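Local coordinates for protein anti-h(o) lectin I (Ulex europaeus, PDB 1FX5) that binds L-fucose as a calcium- and manganese-containing legume lectin that recognises the O(H) blood-group antigen, at residues A66-S71 / W231-T236; G88-L93 / F107-D112. One frame throughout, in Å; residues are numbered along the deposited sequence.

The two contacts lie with their centres about 20 Å apart in the all-beta sandwich of a legume lectin. Contact 2, between 88-93 and 107-112, is nested in sequence inside the long loop that contact 1 closes between 66-71 and 231-236. Contact 1 joins neighbouring strands 64-78 and 224-236, whereas contact 2 sets a loop against strand 88-94, the next strand after 64-78. The two meet across the hydrophobic core: Phe91 of contact 2 packs on Thr70 and Trp231, and Leu93 on Phe68. One face of strand 88-94 thus turns toward contact 1, and the other carries the loop that runs beside the metal sites.

Contact 1 of 2, residues A66-S71 / W231-T236; sequences ASFITS and WYFTST. Unlike the reference sequence in segment 231-236: Thr236 (reference Asn).
The hydroxyl OG1 of Thr70 sits between two partners from the opposing strand, accepting from the Trp231 indole NE1 at 3.0 Å and donating to the Tyr232 carbonyl O at 2.9 Å. Thr70 OG1 lies at the indole edge, near the ring plane, but the NE1 bond is bent, with 138° at the hydrogen. Thr70 places OG1 anti to its own backbone N (chi1 -167°), directing it across to strand 224-236. Tyr232 O also receives Ser71 N, and the hydroxyl reaches this carbonyl tilted 28° from its plane. Along the whole contact the strands run antiparallel, with hydrogen-bonded pairs Ser67-Thr236, Ile69-Thr234 and Ser71-Tyr232; the shortest link is Ser67 N to Thr236 O at 2.8 Å. On the face bearing Thr70, the Phe68 and Phe233 rings are nearly parallel but slid apart, their centroids 6.0 Å from each other. The Ser67 and Thr236 hydroxyls bond instead to Ala176 N and to Asp3 and Ile238 N, respectively. Trp231 also packs on Phe6, edge-to-face, and on Phe214. Within an otherwise regular backbone ladder, the threonine hydroxyl thus satisfies a buried indole N-H and adds a side-chain bond between the strands on the core-facing side.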
loop_
_atom_site.group_PDB
_atom_site.type_symbol
_atom_site.label_atom_id
_atom_site.label_comp_id
_atom_site.label_asym_id
_atom_site.label_seq_id
_atom_site.Cartn_x
_atom_site.Cartn_y
_atom_site.Cartn_z
ATOM N N ALA A 66 10.669 -8.099 10.662
ATOM C CA ALA A 66 11.147 -7.366 9.481
ATOM C C ALA A 66 12.145 -6.217 9.758
ATOM O O ALA A 66 12.251 -5.722 10.874
ATOM C CB ALA A 66 9.955 -6.841 8.682
ATOM N N SER A 67 12.953 -5.887 8.756
ATOM C CA SER A 67 13.925 -4.808 8.860
ATOM C C SER A 67 13.342 -3.701 7.959
ATOM O O SER A 67 12.581 -4.000 7.013
ATOM C CB SER A 67 15.274 -5.243 8.293
ATOM O OG SER A 67 15.927 -6.134 9.169
ATOM N N PHE A 68 13.635 -2.437 8.262
ATOM C CA PHE A 68 13.115 -1.353 7.437
ATOM C C PHE A 68 14.018 -0.139 7.435
ATOM O O PHE A 68 14.908 0.010 8.294
ATOM C CB PHE A 68 11.665 -0.964 7.837
ATOM C CG PHE A 68 11.541 -0.199 9.156
ATOM C CD1 PHE A 68 11.076 -0.834 10.308
ATOM C CD2 PHE A 68 11.842 1.162 9.231
ATOM C CE1 PHE A 68 10.909 -0.128 11.512
ATOM C CE2 PHE A 68 11.680 1.865 10.423
ATOM C CZ PHE A 68 11.213 1.220 11.563
ATOM N N ILE A 69 13.802 0.712 6.445
ATOM C CA ILE A 69 14.567 1.932 6.315
ATOM C C ILE A 69 13.620 2.955 5.723
ATOM O O ILE A 69 12.797 2.619 4.882
ATOM C CB ILE A 69 15.786 1.767 5.400
ATOM C CG1 ILE A 69 16.571 3.067 5.334
ATOM C CG2 ILE A 69 15.348 1.454 4.005
ATOM C CD1 ILE A 69 17.773 2.976 4.434
ATOM N N THR A 70 13.675 4.183 6.222
ATOM C CA THR A 70 12.819 5.252 5.726
ATOM C C THR A 70 13.648 6.546 5.718
ATOM O O THR A 70 14.587 6.709 6.523
ATOM C CB THR A 70 11.551 5.427 6.614
ATOM O OG1 THR A 70 10.590 6.250 5.948
ATOM C CG2 THR A 70 11.888 6.076 7.949
ATOM N N SER A 71 13.357 7.426 4.767
ATOM C CA SER A 71 14.066 8.692 4.674
ATOM C C SER A 71 13.090 9.754 4.170
ATOM O O SER A 71 12.173 9.451 3.388
ATOM C CB SER A 71 15.291 8.578 3.749
ATOM O OG SER A 71 14.909 8.162 2.458
ATOM N N TRP A 231 9.193 11.406 0.727
ATOM C CA TRP A 231 9.243 10.279 1.629
ATOM C C TRP A 231 9.504 8.986 0.888
ATOM O O TRP A 231 8.848 8.702 -0.119
ATOM C CB TRP A 231 7.877 10.193 2.322
ATOM C CG TRP A 231 7.709 9.158 3.390
ATOM C CD1 TRP A 231 8.697 8.565 4.144
ATOM C CD2 TRP A 231 6.463 8.653 3.887
ATOM N NE1 TRP A 231 8.131 7.730 5.082
ATOM C CE2 TRP A 231 6.765 7.767 4.950
ATOM C CE3 TRP A 231 5.121 8.872 3.544
ATOM C CZ2 TRP A 231 5.767 7.102 5.676
ATOM C CZ3 TRP A 231 4.130 8.212 4.265
ATOM C CH2 TRP A 231 4.461 7.337 5.320
ATOM N N TYR A 232 10.437 8.199 1.408
ATOM C CA TYR A 232 10.800 6.915 0.834
ATOM C C TYR A 232 10.734 5.905 1.986
ATOM O O TYR A 232 11.218 6.209 3.093
ATOM C CB TYR A 232 12.209 6.974 0.243
ATOM C CG TYR A 232 12.796 5.611 -0.021
ATOM C CD1 TYR A 232 12.484 4.906 -1.181
ATOM C CD2 TYR A 232 13.663 5.017 0.901
ATOM C CE1 TYR A 232 13.025 3.650 -1.425
ATOM C CE2 TYR A 232 14.212 3.753 0.675
ATOM C CZ TYR A 232 13.889 3.074 -0.490
ATOM O OH TYR A 232 14.438 1.823 -0.727
ATOM N N PHE A 233 10.177 4.713 1.725
ATOM C CA PHE A 233 10.054 3.673 2.747
ATOM C C PHE A 233 10.147 2.281 2.164
ATOM O O PHE A 233 9.530 1.994 1.132
ATOM C CB PHE A 233 8.692 3.784 3.447
ATOM C CG PHE A 233 8.445 2.719 4.486
ATOM C CD1 PHE A 233 8.792 2.933 5.814
ATOM C CD2 PHE A 233 7.868 1.494 4.135
ATOM C CE1 PHE A 233 8.574 1.944 6.790
ATOM C CE2 PHE A 233 7.645 0.500 5.098
ATOM C CZ PHE A 233 8.003 0.728 6.431
ATOM N N THR A 234 10.851 1.392 2.860
ATOM C CA THR A 234 10.997 0.025 2.409
ATOM C C THR A 234 11.186 -0.937 3.586
ATOM O O THR A 234 11.944 -0.640 4.535
ATOM C CB THR A 234 12.153 -0.113 1.375
ATOM O OG1 THR A 234 12.399 -1.493 1.096
ATOM C CG2 THR A 234 13.410 0.439 1.918
ATOM N N SER A 235 10.415 -2.031 3.589
ATOM C CA SER A 235 10.509 -3.040 4.646
ATOM C C SER A 235 10.608 -4.393 3.981
ATOM O O SER A 235 10.039 -4.619 2.886
ATOM C CB SER A 235 9.323 -3.027 5.603
ATOM O OG SER A 235 8.115 -3.291 4.921
ATOM N N THR A 236 11.294 -5.304 4.664
ATOM C CA THR A 236 11.483 -6.649 4.155
ATOM C C THR A 236 11.841 -7.604 5.303
ATOM O O THR A 236 12.345 -7.176 6.355
ATOM C CB THR A 236 12.643 -6.660 3.124
ATOM O OG1 THR A 236 12.792 -7.966 2.566
ATOM C CG2 THR A 236 13.959 -6.303 3.791
#

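Contact 2 of 2, residues G88-L93 / F107-D112. Unlike the reference sequence in segment 107-112: Asn111 (reference Glu). With NAG (2-acetamido-2-deoxy-beta-D-glucopyranose), chain D.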
loop_
_atom_site.group_PDB
_atom_site.type_symbol
_atom_site.label_atom_id
_atom_site.label_comp_id
_atom_site.label_asym_id
_atom_site.label_seq_id
_atom_site.Cartn_x
_atom_site.Cartn_y
_atom_site.Cartn_z
ATOM N N GLY A 88 6.980 20.204 17.565
ATOM C CA GLY A 88 7.811 19.247 16.847
ATOM C C GLY A 88 7.059 18.271 15.957
ATOM O O GLY A 88 5.864 18.446 15.695
ATOM N N LEU A 89 7.772 17.293 15.403
ATOM C CA LEU A 89 7.135 16.311 14.543
ATOM C C LEU A 89 7.570 14.909 14.982
ATOM O O LEU A 89 8.557 14.750 15.716
ATOM C CB LEU A 89 7.397 16.568 13.055
ATOM C CG LEU A 89 8.817 16.438 12.539
ATOM C CD1 LEU A 89 8.801 15.871 11.131
ATOM C CD2 LEU A 89 9.489 17.790 12.570
ATOM N N THR A 90 6.942 13.898 14.400
ATOM C CA THR A 90 7.245 12.536 14.765
ATOM C C THR A 90 7.074 11.525 13.630
ATOM O O THR A 90 6.265 11.768 12.711
ATOM C CB THR A 90 6.149 12.200 15.855
ATOM O OG1 THR A 90 6.703 12.144 17.169
ATOM C CG2 THR A 90 5.323 11.017 15.541
ATOM N N PHE A 91 7.904 10.472 13.630
ATOM C CA PHE A 91 7.787 9.398 12.627
ATOM C C PHE A 91 7.354 8.279 13.614
ATOM O O PHE A 91 8.027 8.063 14.639
ATOM C CB PHE A 91 9.067 8.996 11.907
ATOM C CG PHE A 91 8.883 7.755 11.051
ATOM C CD1 PHE A 91 9.214 6.496 11.543
ATOM C CD2 PHE A 91 8.259 7.833 9.809
ATOM C CE1 PHE A 91 8.920 5.335 10.826
ATOM C CE2 PHE A 91 7.964 6.680 9.092
ATOM C CZ PHE A 91 8.294 5.425 9.608
ATOM N N PHE A 92 6.262 7.566 13.340
ATOM C CA PHE A 92 5.829 6.528 14.273
ATOM C C PHE A 92 5.186 5.265 13.720
ATOM O O PHE A 92 4.763 5.221 12.558
ATOM C CB PHE A 92 4.868 7.157 15.307
ATOM C CG PHE A 92 3.493 7.504 14.746
ATOM C CD1 PHE A 92 3.324 8.546 13.844
ATOM C CD2 PHE A 92 2.376 6.764 15.104
ATOM C CE1 PHE A 92 2.068 8.846 13.295
ATOM C CE2 PHE A 92 1.107 7.053 14.565
ATOM C CZ PHE A 92 0.961 8.096 13.655
ATOM N N LEU A 93 5.181 4.215 14.542
ATOM C CA LEU A 93 4.583 2.920 14.179
ATOM C C LEU A 93 3.547 2.681 15.284
ATOM O O LEU A 93 3.876 2.815 16.471
ATOM C CB LEU A 93 5.633 1.794 14.156
ATOM C CG LEU A 93 6.695 1.911 13.050
ATOM C CD1 LEU A 93 7.937 2.473 13.647
ATOM C CD2 LEU A 93 7.041 0.593 12.456
ATOM N N PHE A 107 2.114 15.368 21.055
ATOM C CA PHE A 107 2.158 15.019 19.622
ATOM C C PHE A 107 0.995 14.290 18.967
ATOM O O PHE A 107 1.170 13.741 17.853
ATOM C CB PHE A 107 3.412 14.173 19.327
ATOM C CG PHE A 107 4.700 14.806 19.766
ATOM C CD1 PHE A 107 5.394 14.319 20.872
ATOM C CD2 PHE A 107 5.221 15.893 19.077
ATOM C CE1 PHE A 107 6.586 14.903 21.288
ATOM C CE2 PHE A 107 6.414 16.486 19.491
ATOM C CZ PHE A 107 7.095 15.985 20.602
ATOM N N GLY A 108 -0.152 14.263 19.639
ATOM C CA GLY A 108 -1.312 13.584 19.099
ATOM C C GLY A 108 -1.233 12.069 19.289
ATOM O O GLY A 108 -2.153 11.342 18.895
ATOM N N LEU A 109 -0.178 11.586 19.945
ATOM C CA LEU A 109 0.007 10.154 20.172
ATOM C C LEU A 109 -0.372 9.643 21.555
ATOM O O LEU A 109 -0.710 8.456 21.713
ATOM C CB LEU A 109 1.480 9.785 19.919
ATOM C CG LEU A 109 2.115 10.153 18.573
ATOM C CD1 LEU A 109 3.606 9.777 18.594
ATOM C CD2 LEU A 109 1.379 9.427 17.453
ATOM N N PHE A 110 -0.274 10.518 22.558
ATOM C CA PHE A 110 -0.589 10.169 23.951
ATOM C C PHE A 110 -1.662 11.051 24.641
ATOM O O PHE A 110 -1.956 12.154 24.171
ATOM C CB PHE A 110 0.721 10.203 24.782
ATOM C CG PHE A 110 1.891 9.507 24.114
ATOM C CD1 PHE A 110 1.994 8.130 24.124
ATOM C CD2 PHE A 110 2.866 10.240 23.463
ATOM C CE1 PHE A 110 3.053 7.497 23.491
ATOM C CE2 PHE A 110 3.927 9.612 22.828
ATOM C CZ PHE A 110 4.018 8.242 22.842
ATOM N N ASN A 111 -2.201 10.571 25.773
ATOM C CA ASN A 111 -3.235 11.284 26.559
ATOM C C ASN A 111 -2.616 12.273 27.541
ATOM O O ASN A 111 -3.172 13.343 27.798
ATOM C CB ASN A 111 -4.057 10.334 27.458
ATOM C CG ASN A 111 -5.035 9.455 26.701
ATOM O OD1 ASN A 111 -5.373 9.703 25.542
ATOM N ND2 ASN A 111 -5.457 8.396 27.393
ATOM N N ASP A 112 -1.546 11.833 28.192
ATOM C CA ASP A 112 -0.832 12.639 29.182
ATOM C C ASP A 112 0.544 12.003 29.430
ATOM O O ASP A 112 1.007 11.275 28.574
ATOM C CB ASP A 112 -1.638 12.756 30.488
ATOM C CG ASP A 112 -2.141 11.399 31.004
ATOM O OD1 ASP A 112 -3.269 11.375 31.511
ATOM O OD2 ASP A 112 -1.438 10.354 30.924
HETATM C C1 NAG D . -6.621 7.628 26.997
HETATM C C2 NAG D . -6.804 6.452 27.947
HETATM C C3 NAG D . -7.969 5.616 27.444
HETATM C C4 NAG D . -9.213 6.493 27.479
HETATM C C5 NAG D . -8.970 7.701 26.574
HETATM C C6 NAG D . -10.145 8.665 26.508
HETATM C C7 NAG D . -4.956 5.139 27.088
HETATM C C8 NAG D . -3.720 4.315 27.425
HETATM N N2 NAG D . -5.607 5.651 28.124
HETATM O O3 NAG D . -8.138 4.450 28.271
HETATM O O4 NAG D . -10.359 5.756 27.015
HETATM O O5 NAG D . -7.807 8.432 27.041
HETATM O O6 NAG D . -10.666 8.930 27.802
HETATM O O7 NAG D . -5.344 5.268 25.919
#
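Leu109 and Phe92 make a CH-pi contact: methyl CD2 of Leu109 stands almost over the centre of the Phe92 ring, 3.7 Å from its centroid and 13° off the normal. With CG between the backbone N and the carbonyl carbon (chi1 72°), the Phe92 ring lies beside Leu109, and chi2 of -70° turns a face to the methyl. Aliphatic packing uses the other leucine branch: Leu109 CD1 meets Thr90 CG2 tip to tip at 3.7 Å. A ring edge against backbone forms the other end, where Phe107 CE2 lies 4.0 Å from Gly88 C. Thr90 OG1, buried and without a hydrogen-bond partner, approaches the Phe107 ring obliquely. No hydrogen bond joins the two segments; the loop's polar ties run to other residues, Phe107 O to Ser215 OG and Leu109 O to Arg101 NH1. Beyond Leu109 comes Asn111, its ND2 covalently bonded to NAG C1. Strand 88-94 runs between strands 122-127 and 209-219, antiparallel to both. Phe107 packs on Ser217 of the latter and on Glu125 and Asp127 of the former, which bind manganese (Asp127 calcium too), and its side chain lies about 5 Å from both ions of this legume-lectin metal site.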